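Local coordinates for protein CRISPR-associated endoribonuclease Cas6 1 (Methanocaldococcus jannaschii DSM 2661, PDB 5YI6) that probably cleaves CRISPR repeat transcripts into guide RNAs as a metal-independent endoribonuclease of the Cas6 family, serving antiviral defence in an archaeon, at residues 56-61 against 79-84; 120-125 against 220-225; 127-132 against 236-241. All blocks are in the same frame, centred on the assembly; numbering follows the deposited sequence.

Contact 1 (56-61 against 79-84). With PO4 (phosphate ion), chain H.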
ATOM      1  N   THR A  56      -2.272   0.120   4.553  1.00 13.68           N
ATOM      2  CA  THR A  56      -1.847   0.153   3.152  1.00 12.09           C
ATOM      3  C   THR A  56      -1.738  -1.276   2.624  1.00 14.79           C
ATOM      4  O   THR A  56      -1.828  -2.238   3.378  1.00 14.27           O
ATOM      5  CB  THR A  56      -0.510   0.907   2.966  1.00 17.02           C
ATOM      6  OG1 THR A  56      -0.215   1.020   1.557  1.00 20.75           O
ATOM      7  CG2 THR A  56       0.681   0.180   3.723  1.00 14.21           C
ATOM      8  N   PHE A  57      -1.574  -1.415   1.296  1.00 14.92           N
ATOM      9  CA  PHE A  57      -1.285  -2.715   0.749  1.00 13.58           C
ATOM     10  C   PHE A  57      -0.463  -2.524  -0.521  1.00 12.50           C
ATOM     11  O   PHE A  57      -0.397  -1.422  -1.098  1.00 13.55           O
ATOM     12  CB  PHE A  57      -2.558  -3.559   0.508  1.00 14.86           C
ATOM     13  CG  PHE A  57      -3.654  -2.849  -0.271  1.00 13.19           C
ATOM     14  CD1 PHE A  57      -3.757  -3.006  -1.665  1.00 11.83           C
ATOM     15  CD2 PHE A  57      -4.624  -2.087   0.408  1.00 15.78           C
ATOM     16  CE1 PHE A  57      -4.795  -2.367  -2.378  1.00 15.51           C
ATOM     17  CE2 PHE A  57      -5.649  -1.426  -0.293  1.00 15.76           C
ATOM     18  CZ  PHE A  57      -5.746  -1.585  -1.689  1.00 14.00           C
ATOM     19  N   SER A  58       0.172  -3.607  -0.931  1.00 13.78           N
ATOM     20  CA  SER A  58       1.123  -3.571  -2.039  1.00 12.01           C
ATOM     21  C   SER A  58       0.399  -3.843  -3.363  1.00 13.52           C
ATOM     22  O   SER A  58      -0.790  -4.154  -3.403  1.00 14.18           O
ATOM     23  CB  SER A  58       2.215  -4.638  -1.811  1.00 12.29           C
ATOM     24  OG  SER A  58       1.667  -5.942  -1.997  1.00 13.00           O
ATOM     25  N   LEU A  59       1.150  -3.724  -4.468  1.00 15.65           N
ATOM     26  CA  LEU A  59       0.754  -4.375  -5.704  1.00 14.73           C
ATOM     27  C   LEU A  59       0.840  -5.892  -5.515  1.00 13.15           C
ATOM     28  O   LEU A  59       1.533  -6.379  -4.617  1.00 15.36           O
ATOM     29  CB  LEU A  59       1.676  -3.971  -6.845  1.00 15.02           C
ATOM     30  CG  LEU A  59       1.945  -2.477  -7.042  1.00 24.83           C
ATOM     31  CD1 LEU A  59       2.982  -2.271  -8.160  1.00 28.62           C
ATOM     32  CD2 LEU A  59       0.672  -1.845  -7.371  1.00 22.95           C
ATOM     33  N   LEU A  60       0.204  -6.634  -6.426  1.00 17.08           N
ATOM     34  CA  LEU A  60       0.383  -8.091  -6.443  1.00 15.48           C
ATOM     35  C   LEU A  60       1.814  -8.402  -6.840  1.00 17.11           C
ATOM     36  O   LEU A  60       2.320  -7.877  -7.834  1.00 22.14           O
ATOM     37  CB  LEU A  60      -0.608  -8.747  -7.417  1.00 13.97           C
ATOM     38  CG  LEU A  60      -2.086  -8.673  -6.979  1.00 18.84           C
ATOM     39  CD1 LEU A  60      -3.061  -9.078  -8.118  1.00 18.36           C
ATOM     40  CD2 LEU A  60      -2.361  -9.545  -5.709  1.00 19.42           C
ATOM     41  N   GLN A  61       2.485  -9.224  -6.049  1.00 13.61           N
ATOM     42  CA  GLN A  61       3.874  -9.568  -6.306  1.00 16.01           C
ATOM     43  C   GLN A  61       3.949 -10.981  -6.860  1.00 19.42           C
ATOM     44  O   GLN A  61       3.320 -11.893  -6.322  1.00 16.05           O
ATOM     45  CB  GLN A  61       4.712  -9.504  -5.020  1.00 19.16           C
ATOM     46  CG  GLN A  61       4.591  -8.133  -4.264  1.00 21.03           C
ATOM     47  CD  GLN A  61       5.297  -6.982  -4.963  1.00 37.44           C
ATOM     48  OE1 GLN A  61       6.470  -7.106  -5.322  1.00 42.21           O
ATOM     49  NE2 GLN A  61       4.596  -5.833  -5.140  1.00 30.94           N
ATOM     50  N   ALA A  79       0.753 -15.717  -6.232  1.00 16.62           N
ATOM     51  CA  ALA A  79       1.014 -14.290  -6.110  1.00 15.43           C
ATOM     52  C   ALA A  79       0.930 -13.938  -4.627  1.00 14.81           C
ATOM     53  O   ALA A  79       0.431 -14.716  -3.817  1.00 16.88           O
ATOM     54  CB  ALA A  79       0.040 -13.421  -6.924  1.00 15.32           C
ATOM     55  N   TYR A  80       1.495 -12.788  -4.268  1.00 16.29           N
ATOM     56  CA  TYR A  80       1.601 -12.414  -2.859  1.00 15.82           C
ATOM     57  C   TYR A  80       1.094 -10.990  -2.711  1.00 14.21           C
ATOM     58  O   TYR A  80       1.498 -10.119  -3.475  1.00 17.34           O
ATOM     59  CB  TYR A  80       3.051 -12.513  -2.383  1.00 14.60           C
ATOM     60  CG  TYR A  80       3.512 -13.953  -2.527  1.00 14.99           C
ATOM     61  CD1 TYR A  80       3.346 -14.851  -1.473  1.00 22.04           C
ATOM     62  CD2 TYR A  80       4.045 -14.416  -3.724  1.00 18.25           C
ATOM     63  CE1 TYR A  80       3.755 -16.169  -1.587  1.00 22.42           C
ATOM     64  CE2 TYR A  80       4.405 -15.749  -3.865  1.00 20.12           C
ATOM     65  CZ  TYR A  80       4.270 -16.601  -2.793  1.00 24.87           C
ATOM     66  OH  TYR A  80       4.655 -17.914  -2.895  1.00 26.84           O
ATOM     67  N   LEU A  81       0.255 -10.753  -1.705  1.00 14.62           N
ATOM     68  CA  LEU A  81      -0.282  -9.416  -1.463  1.00 11.86           C
ATOM     69  C   LEU A  81       0.089  -9.044  -0.031  1.00 12.07           C
ATOM     70  O   LEU A  81      -0.283  -9.748   0.899  1.00 15.00           O
ATOM     71  CB  LEU A  81      -1.804  -9.402  -1.687  1.00 11.04           C
ATOM     72  CG  LEU A  81      -2.565  -8.135  -1.274  1.00 14.39           C
ATOM     73  CD1 LEU A  81      -2.070  -6.981  -2.167  1.00 14.76           C
ATOM     74  CD2 LEU A  81      -4.068  -8.344  -1.393  1.00 15.04           C
ATOM     75  N   TYR A  82       0.811  -7.948   0.147  1.00 12.45           N
ATOM     76  CA  TYR A  82       1.219  -7.507   1.486  1.00 13.37           C
ATOM     77  C   TYR A  82       0.220  -6.462   1.960  1.00 14.57           C
ATOM     78  O   TYR A  82      -0.154  -5.580   1.185  1.00 13.52           O
ATOM     79  CB  TYR A  82       2.626  -6.894   1.467  1.00 11.19           C
ATOM     80  CG  TYR A  82       3.611  -7.930   1.013  1.00 15.95           C
ATOM     81  CD1 TYR A  82       4.253  -8.737   1.936  1.00 21.23           C
ATOM     82  CD2 TYR A  82       3.785  -8.207  -0.356  1.00 18.88           C
ATOM     83  CE1 TYR A  82       5.122  -9.768   1.521  1.00 22.82           C
ATOM     84  CE2 TYR A  82       4.648  -9.232  -0.780  1.00 26.26           C
ATOM     85  CZ  TYR A  82       5.307 -10.010   0.172  1.00 31.76           C
ATOM     86  OH  TYR A  82       6.150 -11.041  -0.232  1.00 30.68           O
ATOM     87  N   ILE A  83      -0.202  -6.564   3.238  1.00 12.74           N
ATOM     88  CA  ILE A  83      -1.176  -5.645   3.824  1.00 15.05           C
ATOM     89  C   ILE A  83      -0.676  -5.309   5.220  1.00 13.89           C
ATOM     90  O   ILE A  83      -0.209  -6.197   5.940  1.00 12.92           O
ATOM     91  CB  ILE A  83      -2.594  -6.253   3.945  1.00 14.91           C
ATOM     92  CG1 ILE A  83      -3.020  -6.977   2.655  1.00 22.95           C
ATOM     93  CG2 ILE A  83      -3.604  -5.147   4.333  1.00 13.91           C
ATOM     94  CD1 ILE A  83      -4.458  -7.657   2.704  1.00 18.83           C
ATOM     95  N   SER A  84      -0.750  -4.036   5.598  1.00 11.75           N
ATOM     96  CA  SER A  84      -0.211  -3.678   6.914  1.00 11.72           C
ATOM     97  C   SER A  84      -0.980  -2.502   7.501  1.00 14.36           C
ATOM     98  O   SER A  84      -1.556  -1.678   6.780  1.00 14.23           O
ATOM     99  CB  SER A  84       1.277  -3.325   6.863  1.00 15.77           C
ATOM    100  OG  SER A  84       1.497  -2.172   6.051  1.00 23.18           O
TER
HETATM  101  P   PO4 H 304       4.777 -20.929  -0.642  1.00 59.15           P
HETATM  102  O1  PO4 H 304       4.730 -19.403  -0.658  1.00 43.18           O
HETATM  103  O2  PO4 H 304       4.922 -21.489   0.755  1.00 58.64           O
HETATM  104  O3  PO4 H 304       5.981 -21.359  -1.467  1.00 71.16           O
HETATM  105  O4  PO4 H 304       3.495 -21.462  -1.253  1.00 57.51           O

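Contact 2 (120-125 against 220-225). With PO4 (phosphate ion), chain L.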
ATOM      1  N   PRO A 120       6.923  -9.885  11.107  1.00 22.84           N
ATOM      2  CA  PRO A 120       7.308  -8.976  12.187  1.00 22.70           C
ATOM      3  C   PRO A 120       8.048  -7.772  11.635  1.00 19.82           C
ATOM      4  O   PRO A 120       8.807  -7.863  10.662  1.00 19.45           O
ATOM      5  CB  PRO A 120       8.234  -9.835  13.062  1.00 29.42           C
ATOM      6  CG  PRO A 120       7.797 -11.254  12.800  1.00 26.01           C
ATOM      7  CD  PRO A 120       7.410 -11.267  11.333  1.00 24.51           C
ATOM      8  N   ILE A 121       7.876  -6.662  12.327  1.00 21.62           N
ATOM      9  CA  ILE A 121       8.488  -5.396  11.908  1.00 24.95           C
ATOM     10  C   ILE A 121      10.005  -5.505  12.015  1.00 26.55           C
ATOM     11  O   ILE A 121      10.515  -6.126  12.968  1.00 26.70           O
ATOM     12  CB  ILE A 121       7.954  -4.250  12.774  1.00 24.81           C
ATOM     13  CG1 ILE A 121       8.446  -2.907  12.256  1.00 28.22           C
ATOM     14  CG2 ILE A 121       8.391  -4.385  14.227  1.00 32.18           C
ATOM     15  CD1 ILE A 121       7.369  -2.112  11.645  1.00 35.61           C
ATOM     16  N   PRO A 122      10.759  -4.968  11.059  1.00 24.54           N
ATOM     17  CA  PRO A 122      12.219  -4.932  11.208  1.00 26.44           C
ATOM     18  C   PRO A 122      12.625  -4.151  12.457  1.00 27.26           C
ATOM     19  O   PRO A 122      11.984  -3.177  12.842  1.00 22.50           O
ATOM     20  CB  PRO A 122      12.687  -4.240   9.930  1.00 24.32           C
ATOM     21  CG  PRO A 122      11.578  -4.503   8.927  1.00 24.56           C
ATOM     22  CD  PRO A 122      10.320  -4.472   9.739  1.00 24.82           C
ATOM     23  N   LYS A 123      13.680  -4.619  13.112  1.00 24.10           N
ATOM     24  CA  LYS A 123      14.177  -3.956  14.308  1.00 26.64           C
ATOM     25  C   LYS A 123      15.012  -2.732  13.986  1.00 27.53           C
ATOM     26  O   LYS A 123      15.291  -1.943  14.887  1.00 28.59           O
ATOM     27  CB  LYS A 123      15.012  -4.933  15.141  1.00 36.06           C
ATOM     28  CG  LYS A 123      14.198  -6.010  15.855  1.00 47.84           C
ATOM     29  CD  LYS A 123      15.089  -6.880  16.744  1.00 59.73           C
ATOM     30  CE  LYS A 123      15.924  -7.895  15.951  1.00 67.60           C
ATOM     31  NZ  LYS A 123      15.126  -8.975  15.293  1.00 70.76           N
ATOM     32  N   LYS A 124      15.419  -2.566  12.731  1.00 24.91           N
ATOM     33  CA  LYS A 124      16.173  -1.394  12.285  1.00 30.48           C
ATOM     34  C   LYS A 124      15.849  -1.116  10.820  1.00 28.94           C
ATOM     35  O   LYS A 124      15.512  -2.031  10.063  1.00 29.95           O
ATOM     36  CB  LYS A 124      17.682  -1.612  12.466  1.00 33.56           C
ATOM     37  CG  LYS A 124      18.217  -2.752  11.617  1.00 41.87           C
ATOM     38  CD  LYS A 124      19.606  -3.225  12.054  1.00 56.27           C
ATOM     39  CE  LYS A 124      20.056  -4.428  11.207  1.00 61.95           C
ATOM     40  NZ  LYS A 124      21.444  -4.896  11.490  1.00 64.33           N
ATOM     41  N   PHE A 125      15.889   0.157  10.442  1.00 25.05           N
ATOM     42  CA  PHE A 125      15.622   0.554   9.070  1.00 26.57           C
ATOM     43  C   PHE A 125      16.846   1.220   8.484  1.00 25.07           C
ATOM     44  O   PHE A 125      17.540   1.975   9.169  1.00 25.84           O
ATOM     45  CB  PHE A 125      14.461   1.521   8.961  1.00 24.21           C
ATOM     46  CG  PHE A 125      13.193   0.959   9.461  1.00 23.37           C
ATOM     47  CD1 PHE A 125      12.532  -0.041   8.747  1.00 22.65           C
ATOM     48  CD2 PHE A 125      12.652   1.422  10.653  1.00 24.10           C
ATOM     49  CE1 PHE A 125      11.349  -0.557   9.212  1.00 18.63           C
ATOM     50  CE2 PHE A 125      11.475   0.903  11.126  1.00 24.71           C
ATOM     51  CZ  PHE A 125      10.817  -0.072  10.402  1.00 23.52           C
ATOM     52  N   PHE A 220       6.080   3.809  11.947  1.00 19.84           N
ATOM     53  CA  PHE A 220       4.718   4.171  11.569  1.00 16.53           C
ATOM     54  C   PHE A 220       4.568   4.302  10.054  1.00 15.62           C
ATOM     55  O   PHE A 220       3.591   3.819   9.487  1.00 17.20           O
ATOM     56  CB  PHE A 220       4.305   5.477  12.264  1.00 17.94           C
ATOM     57  CG  PHE A 220       2.943   5.952  11.891  1.00 16.51           C
ATOM     58  CD1 PHE A 220       1.813   5.343  12.424  1.00 14.86           C
ATOM     59  CD2 PHE A 220       2.795   7.056  11.010  1.00 13.44           C
ATOM     60  CE1 PHE A 220       0.508   5.799  12.074  1.00 14.73           C
ATOM     61  CE2 PHE A 220       1.499   7.523  10.642  1.00 18.76           C
ATOM     62  CZ  PHE A 220       0.362   6.903  11.199  1.00 16.72           C
ATOM     63  N   GLY A 221       5.517   4.951   9.375  1.00 14.27           N
ATOM     64  CA  GLY A 221       5.441   4.976   7.908  1.00 14.36           C
ATOM     65  C   GLY A 221       5.548   3.578   7.298  1.00 17.18           C
ATOM     66  O   GLY A 221       4.892   3.260   6.302  1.00 13.73           O
ATOM     67  N   TYR A 222       6.349   2.721   7.914  1.00 13.50           N
ATOM     68  CA  TYR A 222       6.514   1.357   7.425  1.00 14.02           C
ATOM     69  C   TYR A 222       5.196   0.587   7.471  1.00 19.95           C
ATOM     70  O   TYR A 222       4.889  -0.183   6.559  1.00 19.49           O
ATOM     71  CB  TYR A 222       7.590   0.657   8.254  1.00 16.65           C
ATOM     72  CG  TYR A 222       8.111  -0.597   7.588  1.00 14.38           C
ATOM     73  CD1 TYR A 222       9.080  -0.509   6.588  1.00 16.09           C
ATOM     74  CD2 TYR A 222       7.635  -1.843   7.959  1.00 19.25           C
ATOM     75  CE1 TYR A 222       9.578  -1.692   5.954  1.00 16.37           C
ATOM     76  CE2 TYR A 222       8.121  -3.034   7.360  1.00 19.92           C
ATOM     77  CZ  TYR A 222       9.080  -2.925   6.338  1.00 17.51           C
ATOM     78  OH  TYR A 222       9.580  -4.058   5.731  1.00 18.19           O
ATOM     79  N   GLU A 223       4.404   0.763   8.529  1.00 15.87           N
ATOM     80  CA  GLU A 223       3.168  -0.032   8.587  1.00 21.13           C
ATOM     81  C   GLU A 223       1.921   0.713   8.089  1.00 15.83           C
ATOM     82  O   GLU A 223       0.962   0.075   7.663  1.00 15.48           O
ATOM     83  CB  GLU A 223       2.982  -0.626   9.980  1.00 31.06           C
ATOM     84  CG  GLU A 223       4.178  -1.609  10.364  1.00 35.02           C
ATOM     85  CD  GLU A 223       4.464  -2.860   9.399  1.00 36.50           C
ATOM     86  OE1 GLU A 223       4.182  -2.862   8.178  1.00 25.54           O
ATOM     87  OE2 GLU A 223       5.023  -3.877   9.882  1.00 31.50           O
ATOM     88  N   CYS A 224       1.916   2.029   8.098  1.00 12.51           N
ATOM     89  CA  CYS A 224       0.769   2.789   7.599  1.00 15.73           C
ATOM     90  C   CYS A 224       0.894   3.121   6.116  1.00 16.04           C
ATOM     91  O   CYS A 224      -0.125   3.307   5.435  1.00 14.43           O
ATOM     92  CB  CYS A 224       0.632   4.108   8.374  1.00 16.77           C
ATOM     93  SG  CYS A 224      -0.949   5.009   8.027  1.00 20.83           S
ATOM     94  N   GLY A 225       2.113   3.192   5.616  1.00 13.51           N
ATOM     95  CA  GLY A 225       2.408   3.656   4.277  1.00 16.51           C
ATOM     96  C   GLY A 225       2.936   5.085   4.311  1.00 15.07           C
ATOM     97  O   GLY A 225       2.679   5.848   5.248  1.00 16.18           O
TER
HETATM   98  P   PO4 L 308      16.882   3.812  12.228  1.00116.74           P
HETATM   99  O1  PO4 L 308      15.963   4.630  13.110  1.00116.37           O
HETATM  100  O2  PO4 L 308      16.730   4.270  10.793  1.00115.00           O
HETATM  101  O3  PO4 L 308      18.318   4.025  12.669  1.00120.89           O
HETATM  102  O4  PO4 L 308      16.529   2.337  12.347  1.00110.41           O

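Contact 3 (127-132 against 236-241)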
ATOM      1  N   ILE A 127      17.529   0.888   4.214  1.00 24.04           N
ATOM      2  CA  ILE A 127      17.042   1.133   2.858  1.00 25.71           C
ATOM      3  C   ILE A 127      15.615   0.607   2.722  1.00 22.42           C
ATOM      4  O   ILE A 127      15.316  -0.528   3.108  1.00 24.67           O
ATOM      5  CB  ILE A 127      17.953   0.495   1.801  1.00 33.99           C
ATOM      6  CG1 ILE A 127      19.356   1.054   1.964  1.00 36.65           C
ATOM      7  CG2 ILE A 127      17.402   0.811   0.413  1.00 26.33           C
ATOM      8  CD1 ILE A 127      20.372   0.457   1.012  1.00 41.89           C
ATOM      9  N   LEU A 128      14.741   1.429   2.163  1.00 21.56           N
ATOM     10  CA  LEU A 128      13.358   1.057   1.924  1.00 22.39           C
ATOM     11  C   LEU A 128      13.079   1.152   0.431  1.00 21.29           C
ATOM     12  O   LEU A 128      13.616   2.024  -0.261  1.00 21.22           O
ATOM     13  CB  LEU A 128      12.403   1.990   2.691  1.00 19.21           C
ATOM     14  CG  LEU A 128      12.571   1.985   4.219  1.00 19.64           C
ATOM     15  CD1 LEU A 128      11.710   3.084   4.854  1.00 15.03           C
ATOM     16  CD2 LEU A 128      12.239   0.614   4.795  1.00 19.58           C
ATOM     17  N   LYS A 129      12.197   0.290  -0.067  1.00 16.89           N
ATOM     18  CA  LYS A 129      11.759   0.450  -1.445  1.00 17.01           C
ATOM     19  C   LYS A 129      10.254   0.265  -1.497  1.00 17.14           C
ATOM     20  O   LYS A 129       9.683  -0.477  -0.707  1.00 18.70           O
ATOM     21  CB  LYS A 129      12.455  -0.532  -2.385  1.00 21.60           C
ATOM     22  CG  LYS A 129      11.912  -1.898  -2.286  1.00 23.34           C
ATOM     23  CD  LYS A 129      12.532  -2.827  -3.372  1.00 29.47           C
ATOM     24  CE  LYS A 129      11.886  -4.213  -3.314  1.00 36.33           C
ATOM     25  NZ  LYS A 129      12.478  -5.208  -4.277  1.00 38.45           N
ATOM     26  N   THR A 130       9.616   0.963  -2.424  1.00 15.76           N
ATOM     27  CA  THR A 130       8.160   0.869  -2.547  1.00 15.57           C
ATOM     28  C   THR A 130       7.776  -0.490  -3.138  1.00 18.83           C
ATOM     29  O   THR A 130       8.413  -0.975  -4.093  1.00 17.83           O
ATOM     30  CB  THR A 130       7.632   2.009  -3.431  1.00 14.96           C
ATOM     31  OG1 THR A 130       8.307   1.997  -4.710  1.00 18.50           O
ATOM     32  CG2 THR A 130       7.839   3.410  -2.738  1.00 14.72           C
ATOM     33  N   ILE A 131       6.766  -1.120  -2.538  1.00 12.36           N
ATOM     34  CA  ILE A 131       6.036  -2.219  -3.164  1.00 13.75           C
ATOM     35  C   ILE A 131       4.628  -1.807  -3.577  1.00 15.95           C
ATOM     36  O   ILE A 131       3.949  -2.570  -4.286  1.00 15.56           O
ATOM     37  CB  ILE A 131       6.024  -3.482  -2.270  1.00 11.82           C
ATOM     38  CG1 ILE A 131       5.458  -3.170  -0.845  1.00 14.87           C
ATOM     39  CG2 ILE A 131       7.458  -3.999  -2.131  1.00 18.06           C
ATOM     40  CD1 ILE A 131       5.329  -4.494   0.052  1.00 16.89           C
ATOM     41  N   SER A 132       4.185  -0.593  -3.218  1.00 15.45           N
ATOM     42  CA  SER A 132       3.201   0.113  -4.014  1.00 12.38           C
ATOM     43  C   SER A 132       3.683   1.568  -4.067  1.00 14.15           C
ATOM     44  O   SER A 132       4.307   2.061  -3.098  1.00 14.83           O
ATOM     45  CB  SER A 132       1.773   0.008  -3.467  1.00 12.88           C
ATOM     46  OG  SER A 132       1.692   0.333  -2.086  1.00 13.27           O
ATOM     47  N   MET A 236       3.141   1.694   0.156  1.00 14.75           N
ATOM     48  CA  MET A 236       3.692   0.633   0.998  1.00 13.36           C
ATOM     49  C   MET A 236       5.157   0.369   0.636  1.00 13.18           C
ATOM     50  O   MET A 236       5.519   0.306  -0.540  1.00 17.20           O
ATOM     51  CB  MET A 236       2.879  -0.676   0.837  1.00 11.45           C
ATOM     52  CG  MET A 236       3.274  -1.699   1.901  1.00 12.33           C
ATOM     53  SD  MET A 236       2.140  -3.100   1.847  1.00 14.09           S
ATOM     54  CE  MET A 236       2.529  -3.880   3.418  1.00 12.71           C
ATOM     55  N   VAL A 237       6.013   0.237   1.656  1.00 12.55           N
ATOM     56  CA  VAL A 237       7.431   0.007   1.427  1.00 15.92           C
ATOM     57  C   VAL A 237       7.847  -1.302   2.099  1.00 15.11           C
ATOM     58  O   VAL A 237       7.140  -1.862   2.931  1.00 16.13           O
ATOM     59  CB  VAL A 237       8.319   1.169   1.927  1.00 16.04           C
ATOM     60  CG1 VAL A 237       7.969   2.466   1.198  1.00 14.45           C
ATOM     61  CG2 VAL A 237       8.224   1.324   3.481  1.00 15.83           C
ATOM     62  N   VAL A 238       9.049  -1.756   1.751  1.00 15.58           N
ATOM     63  CA  VAL A 238       9.613  -2.950   2.372  1.00 16.37           C
ATOM     64  C   VAL A 238      11.085  -2.666   2.607  1.00 16.31           C
ATOM     65  O   VAL A 238      11.709  -1.868   1.893  1.00 16.96           O
ATOM     66  CB  VAL A 238       9.414  -4.223   1.494  1.00 15.24           C
ATOM     67  CG1 VAL A 238      10.247  -4.153   0.217  1.00 17.43           C
ATOM     68  CG2 VAL A 238       9.771  -5.484   2.279  1.00 19.04           C
ATOM     69  N   ASN A 239      11.634  -3.287   3.648  1.00 14.22           N
ATOM     70  CA  ASN A 239      13.054  -3.098   3.904  1.00 17.03           C
ATOM     71  C   ASN A 239      13.863  -3.877   2.862  1.00 23.37           C
ATOM     72  O   ASN A 239      13.431  -4.918   2.352  1.00 23.87           O
ATOM     73  CB  ASN A 239      13.416  -3.522   5.317  1.00 23.68           C
ATOM     74  CG  ASN A 239      13.332  -4.995   5.508  1.00 43.49           C
ATOM     75  OD1 ASN A 239      12.374  -5.639   5.057  1.00 42.88           O
ATOM     76  ND2 ASN A 239      14.320  -5.557   6.205  1.00 49.99           N
ATOM     77  N   VAL A 240      15.007  -3.319   2.489  1.00 25.24           N
ATOM     78  CA  VAL A 240      15.923  -3.954   1.547  1.00 32.27           C
ATOM     79  C   VAL A 240      17.122  -4.440   2.349  1.00 36.41           C
ATOM     80  O   VAL A 240      17.804  -3.638   3.004  1.00 34.98           O
ATOM     81  CB  VAL A 240      16.362  -2.987   0.443  1.00 31.49           C
ATOM     82  CG1 VAL A 240      17.374  -3.673  -0.467  1.00 37.44           C
ATOM     83  CG2 VAL A 240      15.157  -2.481  -0.356  1.00 36.35           C
ATOM     84  N   GLU A 241      17.408  -5.733   2.265  1.00 54.94           N
ATOM     85  CA  GLU A 241      18.439  -6.325   3.110  1.00 71.52           C
ATOM     86  C   GLU A 241      19.830  -5.851   2.693  1.00 81.52           C
ATOM     87  O   GLU A 241      20.115  -5.658   1.506  1.00 81.89           O
ATOM     88  CB  GLU A 241      18.363  -7.850   3.043  1.00 79.81           C
ATOM     89  CG  GLU A 241      18.728  -8.437   1.681  1.00 91.90           C
ATOM     90  CD  GLU A 241      17.618  -8.338   0.642  1.00 98.92           C
ATOM     91  OE1 GLU A 241      16.619  -7.616   0.874  1.00 97.06           O
ATOM     92  OE2 GLU A 241      17.758  -8.984  -0.421  1.00103.88           O
TER

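Contact 1 (56-61 against 79-84)
Thr56 and Ser84 face each other as an antiparallel hydrogen-bonded pair and Phe57 and Ile83 as the non-hydrogen-bonded pair beside it; segment 56-61 then swings out and rejoins 79-84 at Gln61 and Tyr80, its register shifted by one residue. Ser58 N still bonds Tyr82 O, but Ser58 OG takes the place of a backbone carbonyl as acceptor. It lies between its own backbone N and carbonyl carbon (chi1 71°), which turns it to the neighbouring strand, where it accepts a nearly straight bond from Tyr82 N at 3.1 Å. The same OG donates to Leu59 O, 2.7 Å away. Gln61, bent at chi2 (-72°), curls back so that NE2 reaches that oxygen too; two donors thus grip Leu59 O from opposite faces and hold the loop in shape. Tyr82 offers its ring edge to this turn: Ser58 OG and Gln61 CG both lie in the ring plane, CG 3.7 Å from CE2. Phe57 and Ile83 share an apolar face of the sheet, Phe57 CB 4.1 Å from Ile83 CG1. From the loop, Leu60 CD2 leans on Leu81 CB. Leu81 CD1 comes to 3.3 Å from Ser58 O, a buried carbonyl without a polar partner in the model. Tyr80 OH donates to O1 of a phosphate ion, probably from the crystallisation liquor, 2.7 Å away. Strand 56-57 is an outer strand of the N-terminal ferredoxin-like (RAMP) domain, beside 78-85; helix 23-35, which carries the probable proton acceptor Tyr32, packs on Phe57 through Leu27 and Ile31.

Contact 2 (120-125 against 220-225)
Tyr222 presents one ring face to Phe125, whose CE1 stands 3.5 Å above the plane, displaced toward the rim, while Glu223 OE2 lies in plane at the edge of the same ring. The two aromatic planes meet at 41° with centroids 5.0 Å apart, an oblique pairing. Tyr222 leaves helix 215-224 with CG turned opposite the backbone nitrogen (chi1 -163°), which carries the ring into the curve of the 120-125 loop. There Pro122 meets it from the opposite direction, placing CD 3.5 Å from Tyr222 CE2, and Ile121 CD1 approaches CD2 of that ring at 3.7 Å. This methyl also rests on the side of Glu223, 3.5 Å from its CG and 3.4 Å from OE2. The contact joins the irregular linker between strands 109-118 and 127-130 to the last turn of helix 215-224, the second helix of the C-terminal ferredoxin-like domain. Phe125 N donates almost straight to O4 of a phosphate ion, probably from the crystallisation liquor, at 3.0 Å. Across the two segments the chemistry is apolar and aromatic. The polar ends are engaged with other residues, Tyr222 OH with Asn239 N and Glu223 OE1 in a salt bridge with Arg6, which would favour a charged carboxylate.

Contact 3 (127-132 against 236-241)
Ile131 and Val238 meet at the apolar centre, CG2 of the isoleucine 3.6 Å from CG1 of the valine, their side chains crossing at about a right angle. Ile131 CG1, held between backbone N and carbonyl carbon (chi1 55°), carries the other branch toward Met236; its CD1 lies 3.9 Å from SD of that extended chain. On the sheet face shared by Ile127, Lys129, Val238 and Val240, Lys129 runs alongside Val238, with CG 3.8 Å from CG1, and Val240 CG2 lies across the lysine's aliphatic stem. Leu128 CD1 and Val237 CG2 meet at 4.1 Å, on the side where Tyr222 of helix 215-224 packs. These side chains ride on the first and fourth strands, 127-130 and 237-240, of the C-terminal ferredoxin-like fold of RAMP proteins, with 201-213 on the other side of 127-130. Lys129 and Val238 form a hydrogen-bonded pair of the two strands, linked by N-H to O bonds in both directions. Beyond Thr130 the pairing gives way to a turn in which Met236 O accepts both Ile131 N at 2.8 Å and Ser132 N at 3.1 Å, the two donors approaching from the same face of its carbonyl plane. Ser132 OG returns the grip, accepting Met236 N at 3.0 Å, and is also hydrogen-bonded to Phe57 O.

How the contacts relate
Contact 1 is the most buried, near the middle of the chain, whereas contacts 2 and 3 are partly buried. Contacts 1 and 3 are both antiparallel strand pairings, one in the N-terminal and one in the C-terminal sheet, and each passes into a turn where a serine hydroxyl accepts a backbone N-H. Those turns meet, and a backbone bond from Leu59 N to Ile131 O is among the links that join the two sheets. Contact 2, by contrast, relies on side chains alone. It shares Tyr222 with contact 3, packing the ring on Val237 and Leu128, and reaches contact 1 through Ser84 OG and Glu223 O.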